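Maltose operon transcriptional repressor (Staphylococcus aureus subsp. aureus Mu50, PDB 3HCW) probably represses transcription of the maltose operon, its C-terminal part having the periplasmic-binding-protein-like fold that senses small effectors in LacI-type regulators. Local coordinates at residues Gly44-Val49 with Tyr61-Gln66; Ile111-Ile116 with Ile243-Arg248; Gln151-Val156 with Leu162-Ile167. All blocks are in the same frame, centred on the assembly; numbering follows the deposited sequence.

Contact 1: residues Gly44-Val49 with Tyr61-Gln66; sequences GTQTTV and YKMIKQ
M63 reaches from helix 53-65 to Q46 and T48 at the outermost strand of one lobe of a periplasmic-binding-protein-like fold. The unit is a beta-alpha-beta crossover: strand 44-47 leads into helix 53-65, which returns the chain to the parallel strand 71-74, with strand 9-13 lying between the two in the sheet. It illustrates how a single thioether can join a helix to an edge strand without any hydrogen bond between them. The tight part is the meeting of the M63 methyl with Q46. The methionine chain is bent at its last torsion (chi3 81°), which turns the methyl toward the strand, and the same side chain also packs on F72 of strand 71-74. Q46 approaches from the opposite direction. Extended, with CG anti to the backbone N (chi1 -162°), it brings the NE2 end of its amide up to the thioether, in van der Waals contact. T48 makes the lighter touch, meeting M63 at about a right angle with CG2 standing 4.1 Å from M63 SD. T48 OG1 is hydrogen-bonded to L14 N, which would favour the rotation that leaves CG2 at the sulfur. Farther out the surface turns to solvent, with T47 directed away from the helix and K62 on the helix exposed. The M63 methyl touches both the amide and the backbone of one residue: CE is 3.7 Å from Q46 NE2 and 3.8 Å from Q46 O.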
ATOM      1  N   GLY A  44       2.495 -22.300  -9.142  1.00 41.74           N
ATOM      2  CA  GLY A  44       2.866 -21.493  -7.982  1.00 38.20           C
ATOM      3  C   GLY A  44       3.744 -20.346  -8.440  1.00 36.71           C
ATOM      4  O   GLY A  44       4.171 -20.313  -9.595  1.00 39.02           O
ATOM      5  N   THR A  45       3.989 -19.392  -7.545  1.00 43.60           N
ATOM      6  CA  THR A  45       4.835 -18.235  -7.846  1.00 45.76           C
ATOM      7  C   THR A  45       5.887 -18.029  -6.764  1.00 48.09           C
ATOM      8  O   THR A  45       5.677 -18.392  -5.608  1.00 44.31           O
ATOM      9  CB  THR A  45       4.026 -16.917  -8.012  1.00 46.99           C
ATOM     10  OG1 THR A  45       3.467 -16.517  -6.757  1.00 38.57           O
ATOM     11  CG2 THR A  45       2.911 -17.054  -9.049  1.00 49.30           C
ATOM     12  N   GLN A  46       7.017 -17.437  -7.145  1.00 49.25           N
ATOM     13  CA  GLN A  46       8.098 -17.162  -6.204  1.00 46.04           C
ATOM     14  C   GLN A  46       8.750 -15.808  -6.499  1.00 47.79           C
ATOM     15  O   GLN A  46       9.564 -15.670  -7.431  1.00 41.71           O
ATOM     16  CB  GLN A  46       9.127 -18.291  -6.233  1.00 46.94           C
ATOM     17  CG  GLN A  46      10.054 -18.333  -5.025  1.00 57.77           C
ATOM     18  CD  GLN A  46      11.322 -19.130  -5.295  1.00 64.51           C
ATOM     19  OE1 GLN A  46      11.270 -20.279  -5.735  1.00 63.96           O
ATOM     20  NE2 GLN A  46      12.469 -18.518  -5.032  1.00 69.37           N
ATOM     21  N   THR A  47       8.367 -14.825  -5.686  1.00 43.93           N
ATOM     22  CA  THR A  47       8.817 -13.443  -5.782  1.00 50.53           C
ATOM     23  C   THR A  47      10.231 -13.276  -5.215  1.00 57.60           C
ATOM     24  O   THR A  47      10.479 -13.642  -4.059  1.00 56.17           O
ATOM     25  CB  THR A  47       7.852 -12.529  -4.982  1.00 55.16           C
ATOM     26  OG1 THR A  47       6.497 -12.781  -5.380  1.00 50.91           O
ATOM     27  CG2 THR A  47       8.173 -11.063  -5.193  1.00 56.41           C
ATOM     28  N   THR A  48      11.147 -12.713  -6.012  1.00 59.05           N
ATOM     29  CA  THR A  48      12.507 -12.388  -5.529  1.00 56.38           C
ATOM     30  C   THR A  48      12.440 -11.380  -4.382  1.00 60.90           C
ATOM     31  O   THR A  48      11.546 -10.522  -4.348  1.00 63.78           O
ATOM     32  CB  THR A  48      13.472 -11.849  -6.639  1.00 51.50           C
ATOM     33  OG1 THR A  48      13.027 -10.572  -7.113  1.00 46.36           O
ATOM     34  CG2 THR A  48      13.597 -12.822  -7.810  1.00 47.24           C
ATOM     35  N   VAL A  49      13.377 -11.506  -3.444  1.00 60.27           N
ATOM     36  CA  VAL A  49      13.369 -10.732  -2.204  1.00 64.69           C
ATOM     37  C   VAL A  49      14.618  -9.823  -2.094  1.00 69.21           C
ATOM     38  O   VAL A  49      14.791  -9.084  -1.116  1.00 68.60           O
ATOM     39  CB  VAL A  49      13.178 -11.687  -0.973  1.00 63.76           C
ATOM     40  CG1 VAL A  49      14.502 -12.355  -0.551  1.00 72.42           C
ATOM     41  CG2 VAL A  49      12.489 -10.978   0.192  1.00 68.98           C
ATOM     42  N   TYR A  61      20.160 -16.361 -10.330  1.00 59.12           N
ATOM     43  CA  TYR A  61      21.052 -17.435 -10.791  1.00 61.41           C
ATOM     44  C   TYR A  61      20.902 -18.713  -9.962  1.00 55.40           C
ATOM     45  O   TYR A  61      20.989 -19.815 -10.506  1.00 57.87           O
ATOM     46  CB  TYR A  61      22.521 -16.995 -10.822  1.00 60.85           C
ATOM     47  CG  TYR A  61      23.441 -18.021 -11.445  1.00 59.81           C
ATOM     48  CD1 TYR A  61      23.471 -18.212 -12.825  1.00 65.95           C
ATOM     49  CD2 TYR A  61      24.273 -18.813 -10.651  1.00 63.56           C
ATOM     50  CE1 TYR A  61      24.309 -19.159 -13.404  1.00 67.50           C
ATOM     51  CE2 TYR A  61      25.110 -19.762 -11.219  1.00 61.20           C
ATOM     52  CZ  TYR A  61      25.127 -19.929 -12.595  1.00 69.64           C
ATOM     53  OH  TYR A  61      25.959 -20.868 -13.165  1.00 69.07           O
ATOM     54  N   LYS A  62      20.685 -18.546  -8.657  1.00 56.21           N
ATOM     55  CA  LYS A  62      20.368 -19.656  -7.761  1.00 59.54           C
ATOM     56  C   LYS A  62      19.104 -20.372  -8.235  1.00 59.37           C
ATOM     57  O   LYS A  62      19.119 -21.591  -8.396  1.00 59.17           O
ATOM     58  CB  LYS A  62      20.220 -19.170  -6.316  1.00 58.22           C
ATOM     59  CG  LYS A  62      20.081 -20.289  -5.277  1.00 55.68           C
ATOM     60  CD  LYS A  62      20.523 -19.841  -3.876  1.00 55.87           C
ATOM     61  CE  LYS A  62      19.622 -18.754  -3.287  1.00 77.40           C
ATOM     62  NZ  LYS A  62      18.281 -19.270  -2.883  1.00 79.07           N
ATOM     63  N   MET A  63      18.041 -19.607  -8.500  1.00 55.85           N
ATOM     64  CA  MET A  63      16.794 -20.148  -9.070  1.00 53.75           C
ATOM     65  C   MET A  63      16.972 -20.895 -10.407  1.00 50.36           C
ATOM     66  O   MET A  63      16.249 -21.859 -10.668  1.00 55.69           O
ATOM     67  CB  MET A  63      15.731 -19.054  -9.205  1.00 51.66           C
ATOM     68  CG  MET A  63      15.282 -18.456  -7.877  1.00 53.66           C
ATOM     69  SD  MET A  63      14.487 -16.839  -8.026  1.00 50.17           S
ATOM     70  CE  MET A  63      12.829 -17.324  -8.488  1.00 55.87           C
ATOM     71  N   ILE A  64      17.924 -20.459 -11.239  1.00 50.19           N
ATOM     72  CA  ILE A  64      18.243 -21.171 -12.490  1.00 56.86           C
ATOM     73  C   ILE A  64      18.936 -22.496 -12.183  1.00 64.57           C
ATOM     74  O   ILE A  64      18.452 -23.568 -12.568  1.00 59.95           O
ATOM     75  CB  ILE A  64      19.216 -20.397 -13.456  1.00 59.67           C
ATOM     76  CG1 ILE A  64      18.977 -18.876 -13.498  1.00 70.10           C
ATOM     77  CG2 ILE A  64      19.219 -21.041 -14.860  1.00 47.64           C
ATOM     78  CD1 ILE A  64      17.647 -18.413 -14.020  1.00 64.12           C
ATOM     79  N   LYS A  65      20.076 -22.385 -11.498  1.00 65.91           N
ATOM     80  CA  LYS A  65      20.989 -23.496 -11.233  1.00 70.60           C
ATOM     81  C   LYS A  65      20.381 -24.610 -10.378  1.00 65.30           C
ATOM     82  O   LYS A  65      20.569 -25.794 -10.672  1.00 65.81           O
ATOM     83  CB  LYS A  65      22.269 -22.966 -10.589  1.00 71.74           C
ATOM     84  CG  LYS A  65      23.507 -23.115 -11.439  1.00 77.35           C
ATOM     85  CD  LYS A  65      24.356 -24.268 -10.924  1.00 86.20           C
ATOM     86  CE  LYS A  65      25.768 -24.203 -11.477  1.00 87.18           C
ATOM     87  NZ  LYS A  65      26.764 -24.698 -10.487  1.00 82.25           N
ATOM     88  N   GLN A  66      19.638 -24.223  -9.342  1.00 54.64           N
ATOM     89  CA  GLN A  66      18.924 -25.173  -8.496  1.00 51.90           C
ATOM     90  C   GLN A  66      17.609 -25.646  -9.118  1.00 54.77           C
ATOM     91  O   GLN A  66      16.834 -26.341  -8.464  1.00 59.81           O
ATOM     92  CB  GLN A  66      18.656 -24.574  -7.117  1.00 51.10           C
ATOM     93  CG  GLN A  66      19.829 -24.608  -6.163  1.00 58.57           C
ATOM     94  CD  GLN A  66      19.443 -24.222  -4.745  1.00 58.13           C
ATOM     95  OE1 GLN A  66      18.599 -23.354  -4.529  1.00 57.42           O
ATOM     96  NE2 GLN A  66      20.069 -24.869  -3.769  1.00 75.45           N
TER

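Contact 2: residues Ile111-Ile116 with Ile243-Arg248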
ATOM      1  N   ILE A 111       4.725  -7.185 -22.037  1.00 39.49           N
ATOM      2  CA  ILE A 111       3.411  -6.683 -21.652  1.00 28.57           C
ATOM      3  C   ILE A 111       3.608  -5.287 -21.064  1.00 32.82           C
ATOM      4  O   ILE A 111       4.320  -5.117 -20.088  1.00 35.12           O
ATOM      5  CB  ILE A 111       2.685  -7.648 -20.658  1.00 35.87           C
ATOM      6  CG1 ILE A 111       2.236  -8.936 -21.366  1.00 38.16           C
ATOM      7  CG2 ILE A 111       1.450  -7.006 -20.075  1.00 30.45           C
ATOM      8  CD1 ILE A 111       3.170 -10.076 -21.206  1.00 53.51           C
ATOM      9  N   ASP A 112       2.992  -4.284 -21.676  1.00 25.46           N
ATOM     10  CA  ASP A 112       3.197  -2.905 -21.248  1.00 35.67           C
ATOM     11  C   ASP A 112       1.892  -2.102 -21.321  1.00 33.67           C
ATOM     12  O   ASP A 112       0.888  -2.586 -21.864  1.00 32.05           O
ATOM     13  CB  ASP A 112       4.261  -2.265 -22.146  1.00 29.07           C
ATOM     14  CG  ASP A 112       5.062  -1.166 -21.452  1.00 39.81           C
ATOM     15  OD1 ASP A 112       4.871  -0.923 -20.244  1.00 40.35           O
ATOM     16  OD2 ASP A 112       5.888  -0.526 -22.138  1.00 56.01           O
ATOM     17  N   ASN A 113       1.902  -0.906 -20.730  1.00 30.95           N
ATOM     18  CA  ASN A 113       0.965   0.151 -21.102  1.00 29.76           C
ATOM     19  C   ASN A 113       1.640   0.946 -22.206  1.00 35.30           C
ATOM     20  O   ASN A 113       2.863   0.817 -22.414  1.00 30.21           O
ATOM     21  CB  ASN A 113       0.712   1.113 -19.940  1.00 27.02           C
ATOM     22  CG  ASN A 113       0.144   0.437 -18.716  1.00 30.24           C
ATOM     23  OD1 ASN A 113       0.790   0.388 -17.670  1.00 24.52           O
ATOM     24  ND2 ASN A 113      -1.075  -0.080 -18.831  1.00 21.85           N
ATOM     25  N   ASP A 114       0.864   1.785 -22.894  1.00 28.81           N
ATOM     26  CA  ASP A 114       1.436   2.796 -23.784  1.00 22.74           C
ATOM     27  C   ASP A 114       1.724   4.021 -22.923  1.00 24.83           C
ATOM     28  O   ASP A 114       0.842   4.825 -22.631  1.00 30.78           O
ATOM     29  CB  ASP A 114       0.497   3.100 -24.967  1.00 33.21           C
ATOM     30  CG  ASP A 114       1.131   4.013 -26.027  1.00 41.25           C
ATOM     31  OD1 ASP A 114       0.586   4.094 -27.150  1.00 42.11           O
ATOM     32  OD2 ASP A 114       2.154   4.674 -25.749  1.00 39.88           O
ATOM     33  N   ASN A 115       2.979   4.154 -22.509  1.00 29.82           N
ATOM     34  CA  ASN A 115       3.326   5.129 -21.478  1.00 37.96           C
ATOM     35  C   ASN A 115       3.540   6.530 -22.024  1.00 34.07           C
ATOM     36  O   ASN A 115       3.426   7.520 -21.292  1.00 29.21           O
ATOM     37  CB  ASN A 115       4.514   4.644 -20.630  1.00 30.18           C
ATOM     38  CG  ASN A 115       4.073   3.856 -19.413  1.00 29.38           C
ATOM     39  OD1 ASN A 115       3.248   4.321 -18.620  1.00 26.51           O
ATOM     40  ND2 ASN A 115       4.644   2.669 -19.236  1.00 17.81           N
ATOM     41  N   ILE A 116       3.824   6.611 -23.318  1.00 33.70           N
ATOM     42  CA  ILE A 116       3.834   7.894 -24.006  1.00 26.82           C
ATOM     43  C   ILE A 116       2.404   8.456 -24.106  1.00 27.66           C
ATOM     44  O   ILE A 116       2.147   9.578 -23.688  1.00 27.45           O
ATOM     45  CB  ILE A 116       4.534   7.803 -25.362  1.00 33.41           C
ATOM     46  CG1 ILE A 116       6.004   7.385 -25.145  1.00 35.04           C
ATOM     47  CG2 ILE A 116       4.416   9.126 -26.091  1.00 39.98           C
ATOM     48  CD1 ILE A 116       6.856   7.255 -26.387  1.00 31.90           C
ATOM     49  N   ILE A 243      -3.630   8.757 -14.021  1.00 30.36           N
ATOM     50  CA  ILE A 243      -3.798   7.775 -15.058  1.00 35.59           C
ATOM     51  C   ILE A 243      -3.833   6.400 -14.402  1.00 37.60           C
ATOM     52  O   ILE A 243      -2.867   5.987 -13.747  1.00 28.22           O
ATOM     53  CB  ILE A 243      -2.625   7.828 -16.067  1.00 41.21           C
ATOM     54  CG1 ILE A 243      -2.524   9.209 -16.734  1.00 28.25           C
ATOM     55  CG2 ILE A 243      -2.776   6.729 -17.103  1.00 43.88           C
ATOM     56  CD1 ILE A 243      -3.693   9.552 -17.694  1.00 28.90           C
ATOM     57  N   ASP A 244      -4.955   5.703 -14.576  1.00 33.78           N
ATOM     58  CA  ASP A 244      -5.090   4.316 -14.142  1.00 32.66           C
ATOM     59  C   ASP A 244      -4.379   3.389 -15.152  1.00 26.43           C
ATOM     60  O   ASP A 244      -4.768   3.315 -16.303  1.00 25.26           O
ATOM     61  CB  ASP A 244      -6.582   3.984 -14.030  1.00 29.06           C
ATOM     62  CG  ASP A 244      -6.844   2.580 -13.523  1.00 43.89           C
ATOM     63  OD1 ASP A 244      -5.886   1.866 -13.139  1.00 37.98           O
ATOM     64  OD2 ASP A 244      -8.033   2.194 -13.496  1.00 47.70           O
ATOM     65  N   ILE A 245      -3.346   2.676 -14.722  1.00 28.82           N
ATOM     66  CA  ILE A 245      -2.542   1.893 -15.670  1.00 27.98           C
ATOM     67  C   ILE A 245      -2.829   0.390 -15.594  1.00 39.69           C
ATOM     68  O   ILE A 245      -2.062  -0.431 -16.114  1.00 28.32           O
ATOM     69  CB  ILE A 245      -1.028   2.209 -15.559  1.00 26.47           C
ATOM     70  CG1 ILE A 245      -0.456   1.745 -14.217  1.00 36.50           C
ATOM     71  CG2 ILE A 245      -0.778   3.692 -15.774  1.00 30.55           C
ATOM     72  CD1 ILE A 245       1.050   1.861 -14.120  1.00 33.92           C
ATOM     73  N   LYS A 246      -3.963   0.063 -14.960  1.00 39.14           N
ATOM     74  CA  LYS A 246      -4.505  -1.293 -14.838  1.00 35.86           C
ATOM     75  C   LYS A 246      -3.464  -2.364 -14.444  1.00 35.64           C
ATOM     76  O   LYS A 246      -3.219  -3.305 -15.213  1.00 30.35           O
ATOM     77  CB  LYS A 246      -5.213  -1.693 -16.140  1.00 33.96           C
ATOM     78  CG  LYS A 246      -6.008  -0.581 -16.824  1.00 39.43           C
ATOM     79  CD  LYS A 246      -7.360  -0.347 -16.155  1.00 38.65           C
ATOM     80  CE  LYS A 246      -8.027   0.893 -16.733  1.00 51.80           C
ATOM     81  NZ  LYS A 246      -9.114   1.400 -15.844  1.00 54.99           N
ATOM     82  N   PRO A 247      -2.835  -2.215 -13.261  1.00 34.24           N
ATOM     83  CA  PRO A 247      -1.756  -3.152 -12.883  1.00 26.78           C
ATOM     84  C   PRO A 247      -2.215  -4.606 -12.649  1.00 31.33           C
ATOM     85  O   PRO A 247      -1.452  -5.554 -12.910  1.00 29.21           O
ATOM     86  CB  PRO A 247      -1.157  -2.516 -11.618  1.00 28.67           C
ATOM     87  CG  PRO A 247      -2.254  -1.631 -11.061  1.00 31.83           C
ATOM     88  CD  PRO A 247      -3.061  -1.168 -12.240  1.00 30.15           C
ATOM     89  N   ARG A 248      -3.457  -4.783 -12.201  1.00 31.47           N
ATOM     90  CA  ARG A 248      -4.012  -6.127 -12.036  1.00 29.61           C
ATOM     91  C   ARG A 248      -4.221  -6.803 -13.391  1.00 30.34           C
ATOM     92  O   ARG A 248      -3.951  -8.000 -13.526  1.00 35.86           O
ATOM     93  CB  ARG A 248      -5.299  -6.105 -11.223  1.00 35.41           C
ATOM     94  CG  ARG A 248      -5.660  -7.455 -10.654  1.00 42.66           C
ATOM     95  CD  ARG A 248      -6.779  -7.333  -9.652  1.00 51.77           C
ATOM     96  NE  ARG A 248      -7.255  -8.650  -9.253  1.00 51.47           N
ATOM     97  CZ  ARG A 248      -8.126  -8.870  -8.278  1.00 41.94           C
ATOM     98  NH1 ARG A 248      -8.497 -10.114  -7.994  1.00 39.57           N
ATOM     99  NH2 ARG A 248      -8.627  -7.853  -7.594  1.00 48.12           N
TER
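The crossover region between the two lobes of the periplasmic-binding-protein-like fold brings N113 against I245, where strands 110-113 and 241-244 each give way to a helix of the other lobe. A single hydrogen bond spans the segments: N113 ND2 donates to I245 O over 2.9 Å, with an N-H...O angle of 148°. The donor sits above the carbonyl plane, 39° out of it. N113 OD1 packs against I245 CB at 3.3 Å, while the two side chains cross at about a right angle. With its CG beside the backbone N (chi1 -59°), N113 turns the amide toward I245. On the second segment D244 bridges the turn that carries the accepting carbonyl. Its OD1 takes K246 N at 3.2 Å in an Asx turn, and its OD2 forms a salt bridge with K246 NZ at 2.7 Å. The charges continue outward, K280 also binding D244 and E278 also binding K246. N113 ND2 has a second acceptor in I275 O on strand 272-280, and N113 OD1 binds a glycerol, probably from the crystallisation liquor, that D112 and N115 also hold. With its nitrogen facing two backbone carbonyls and its oxygen facing the glycerol, the N113 amide has one favourable orientation; this is consistent with a polar effector pocket between the lobes, as in LacI-type relatives.

Contact 3: residues Gln151-Val156 with Leu162-Ile167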
ATOM      1  N   GLN A 151       8.942  11.701 -22.292  1.00 30.47           N
ATOM      2  CA  GLN A 151       8.730  11.972 -23.721  1.00 28.94           C
ATOM      3  C   GLN A 151       7.298  12.443 -24.073  1.00 34.63           C
ATOM      4  O   GLN A 151       7.124  13.388 -24.838  1.00 36.57           O
ATOM      5  CB  GLN A 151       9.108  10.754 -24.570  1.00 28.15           C
ATOM      6  CG  GLN A 151       8.996  10.969 -26.095  1.00 30.28           C
ATOM      7  CD  GLN A 151       9.837  12.133 -26.590  1.00 48.06           C
ATOM      8  OE1 GLN A 151      11.067  12.050 -26.636  1.00 52.56           O
ATOM      9  NE2 GLN A 151       9.175  13.230 -26.966  1.00 43.17           N
ATOM     10  N   GLY A 152       6.285  11.796 -23.506  1.00 27.83           N
ATOM     11  CA  GLY A 152       4.901  12.187 -23.759  1.00 33.04           C
ATOM     12  C   GLY A 152       4.577  13.560 -23.198  1.00 33.59           C
ATOM     13  O   GLY A 152       3.785  14.311 -23.771  1.00 30.78           O
ATOM     14  N   PHE A 153       5.203  13.881 -22.069  1.00 32.26           N
ATOM     15  CA  PHE A 153       5.010  15.150 -21.384  1.00 33.59           C
ATOM     16  C   PHE A 153       5.606  16.291 -22.203  1.00 40.95           C
ATOM     17  O   PHE A 153       4.939  17.307 -22.452  1.00 38.68           O
ATOM     18  CB  PHE A 153       5.675  15.072 -19.999  1.00 29.81           C
ATOM     19  CG  PHE A 153       5.827  16.397 -19.299  1.00 36.36           C
ATOM     20  CD1 PHE A 153       4.769  16.942 -18.581  1.00 25.96           C
ATOM     21  CD2 PHE A 153       7.047  17.082 -19.328  1.00 21.69           C
ATOM     22  CE1 PHE A 153       4.917  18.160 -17.911  1.00 27.35           C
ATOM     23  CE2 PHE A 153       7.201  18.284 -18.674  1.00 24.13           C
ATOM     24  CZ  PHE A 153       6.137  18.822 -17.956  1.00 36.98           C
ATOM     25  N   GLU A 154       6.870  16.110 -22.590  1.00 27.20           N
ATOM     26  CA  GLU A 154       7.625  17.067 -23.383  1.00 33.80           C
ATOM     27  C   GLU A 154       6.984  17.325 -24.744  1.00 33.28           C
ATOM     28  O   GLU A 154       7.064  18.433 -25.263  1.00 37.80           O
ATOM     29  CB  GLU A 154       9.052  16.552 -23.611  1.00 32.93           C
ATOM     30  CG  GLU A 154       9.970  16.600 -22.404  1.00 34.72           C
ATOM     31  CD  GLU A 154      11.412  16.280 -22.778  1.00 44.24           C
ATOM     32  OE1 GLU A 154      11.637  15.257 -23.455  1.00 51.68           O
ATOM     33  OE2 GLU A 154      12.320  17.054 -22.412  1.00 50.12           O
ATOM     34  N   THR A 155       6.385  16.292 -25.333  1.00 31.05           N
ATOM     35  CA  THR A 155       5.740  16.428 -26.641  1.00 33.91           C
ATOM     36  C   THR A 155       4.468  17.275 -26.590  1.00 34.79           C
ATOM     37  O   THR A 155       4.309  18.158 -27.425  1.00 41.98           O
ATOM     38  CB  THR A 155       5.466  15.063 -27.300  1.00 31.08           C
ATOM     39  OG1 THR A 155       6.707  14.396 -27.548  1.00 36.40           O
ATOM     40  CG2 THR A 155       4.756  15.235 -28.627  1.00 39.43           C
ATOM     41  N   VAL A 156       3.588  17.046 -25.611  1.00 33.83           N
ATOM     42  CA  VAL A 156       2.352  17.849 -25.505  1.00 40.09           C
ATOM     43  C   VAL A 156       2.667  19.288 -25.087  1.00 41.21           C
ATOM     44  O   VAL A 156       2.086  20.247 -25.611  1.00 34.44           O
ATOM     45  CB  VAL A 156       1.306  17.201 -24.573  1.00 40.09           C
ATOM     46  CG1 VAL A 156       0.139  18.133 -24.302  1.00 33.27           C
ATOM     47  CG2 VAL A 156       0.782  15.958 -25.201  1.00 36.87           C
ATOM     48  N   LEU A 162       4.390  25.506 -24.539  1.00 47.10           N
ATOM     49  CA  LEU A 162       4.408  25.858 -23.120  1.00 48.40           C
ATOM     50  C   LEU A 162       5.797  25.700 -22.520  1.00 47.55           C
ATOM     51  O   LEU A 162       6.596  24.875 -22.982  1.00 41.54           O
ATOM     52  CB  LEU A 162       3.399  25.005 -22.342  1.00 46.82           C
ATOM     53  CG  LEU A 162       2.077  25.651 -21.901  1.00 56.06           C
ATOM     54  CD1 LEU A 162       1.313  26.309 -23.042  1.00 63.02           C
ATOM     55  CD2 LEU A 162       1.203  24.633 -21.220  1.00 50.40           C
ATOM     56  N   ASP A 163       6.082  26.508 -21.502  1.00 43.49           N
ATOM     57  CA  ASP A 163       7.326  26.395 -20.762  1.00 46.09           C
ATOM     58  C   ASP A 163       7.218  25.228 -19.807  1.00 48.29           C
ATOM     59  O   ASP A 163       6.181  25.024 -19.171  1.00 49.86           O
ATOM     60  CB  ASP A 163       7.633  27.678 -19.994  1.00 47.23           C
ATOM     61  CG  ASP A 163       7.974  28.840 -20.913  1.00 65.25           C
ATOM     62  OD1 ASP A 163       7.596  29.984 -20.584  1.00 80.82           O
ATOM     63  OD2 ASP A 163       8.612  28.613 -21.966  1.00 77.07           O
ATOM     64  N   TYR A 164       8.292  24.451 -19.729  1.00 41.84           N
ATOM     65  CA  TYR A 164       8.334  23.299 -18.849  1.00 44.09           C
ATOM     66  C   TYR A 164       9.738  23.024 -18.337  1.00 45.12           C
ATOM     67  O   TYR A 164      10.719  23.438 -18.958  1.00 34.82           O
ATOM     68  CB  TYR A 164       7.767  22.054 -19.542  1.00 34.19           C
ATOM     69  CG  TYR A 164       8.599  21.503 -20.687  1.00 36.78           C
ATOM     70  CD1 TYR A 164       9.618  20.566 -20.456  1.00 45.53           C
ATOM     71  CD2 TYR A 164       8.355  21.894 -22.001  1.00 35.91           C
ATOM     72  CE1 TYR A 164      10.376  20.055 -21.501  1.00 27.09           C
ATOM     73  CE2 TYR A 164       9.107  21.378 -23.062  1.00 37.00           C
ATOM     74  CZ  TYR A 164      10.112  20.458 -22.803  1.00 39.07           C
ATOM     75  OH  TYR A 164      10.856  19.938 -23.844  1.00 43.09           O
ATOM     76  N   GLN A 165       9.808  22.298 -17.220  1.00 41.10           N
ATOM     77  CA  GLN A 165      11.058  21.794 -16.682  1.00 35.62           C
ATOM     78  C   GLN A 165      10.926  20.339 -16.195  1.00 38.02           C
ATOM     79  O   GLN A 165       9.829  19.882 -15.874  1.00 39.61           O
ATOM     80  CB  GLN A 165      11.543  22.709 -15.561  1.00 29.75           C
ATOM     81  CG  GLN A 165      10.650  22.734 -14.341  1.00 33.77           C
ATOM     82  CD  GLN A 165      11.220  23.549 -13.213  1.00 35.77           C
ATOM     83  OE1 GLN A 165      10.664  24.584 -12.842  1.00 50.49           O
ATOM     84  NE2 GLN A 165      12.334  23.093 -12.650  1.00 40.39           N
ATOM     85  N   ILE A 166      12.048  19.619 -16.169  1.00 44.32           N
ATOM     86  CA  ILE A 166      12.122  18.249 -15.641  1.00 34.13           C
ATOM     87  C   ILE A 166      12.987  18.305 -14.384  1.00 35.20           C
ATOM     88  O   ILE A 166      14.065  18.914 -14.382  1.00 33.13           O
ATOM     89  CB  ILE A 166      12.767  17.232 -16.664  1.00 34.83           C
ATOM     90  CG1 ILE A 166      12.144  17.320 -18.074  1.00 34.94           C
ATOM     91  CG2 ILE A 166      12.729  15.791 -16.138  1.00 36.20           C
ATOM     92  CD1 ILE A 166      10.656  16.951 -18.167  1.00 41.85           C
ATOM     93  N   ILE A 167      12.499  17.700 -13.307  1.00 32.63           N
ATOM     94  CA  ILE A 167      13.263  17.575 -12.073  1.00 33.50           C
ATOM     95  C   ILE A 167      13.430  16.092 -11.779  1.00 41.75           C
ATOM     96  O   ILE A 167      12.445  15.353 -11.711  1.00 41.63           O
ATOM     97  CB  ILE A 167      12.562  18.255 -10.869  1.00 33.15           C
ATOM     98  CG1 ILE A 167      12.444  19.768 -11.086  1.00 36.29           C
ATOM     99  CG2 ILE A 167      13.285  17.925  -9.543  1.00 34.51           C
ATOM    100  CD1 ILE A 167      11.548  20.467 -10.074  1.00 35.11           C
TER
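F153 and Y164 form an offset edge-to-face pair, the edge of the phenylalanine directed toward the face of the tyrosine, with centroids 5.7 Å apart and planes at 85°. They join the helix to the second strand of a beta-alpha-beta unit made of strand 133-139, helix 144-159 and strand 163-169. The short helical and strand segments run nearly antiparallel, their axes 9.6 Å apart at closest approach, as expected when a helix carries the chain back between two parallel neighbours. The two aromatic side chains run past one another, pointing opposite ways. F153 CE2 is the meeting point, lying 3.8 Å from Y164 CD1 and 3.7 Å from I166 CD1, so that this one corner of the ring is shared between tyrosine and isoleucine. The F153 CG stands anti to the backbone N (chi1 167°), which carries the ring from the helix toward the strand and also against F136 of strand 133-139. E154 takes up a different position. It crosses the tyrosine at about a right angle, with CG 3.6 Å from Y164 CE1 and the carboxylate turned 76° from the ring plane. The E154 CA lies over one face of the same ring, offset toward its rim. At the polar end, E154 OE2 stands 3.5 Å from Y164 OH and the two make no hydrogen bond. Cohesion between helix and strand therefore comes from aromatic and aliphatic contact; the methylenes of E154 pack obliquely against the tyrosine, and its carboxylate lies beside the hydroxyl on a partly exposed surface.

In the fold
Contacts 1 and 3 lie at the outer strands of the two lobes, 44-47 and 163-169, with contact 2 where the lobes join. The outer two stand on opposite sides of the chain's centre, about 40 Å apart between contact centres; each packs a helix on an edge strand without a hydrogen bond across. Contact 1 is largely buried and relies on a thioether, whereas contact 3 is a surface contact built on aromatic rings. Contact 2 is the central one, buried at the crossover between lobes, and its chemistry is polar. It also touches contact 3 directly, I116 packing on G152 and Q151, whereas contact 1 touches neither of the others.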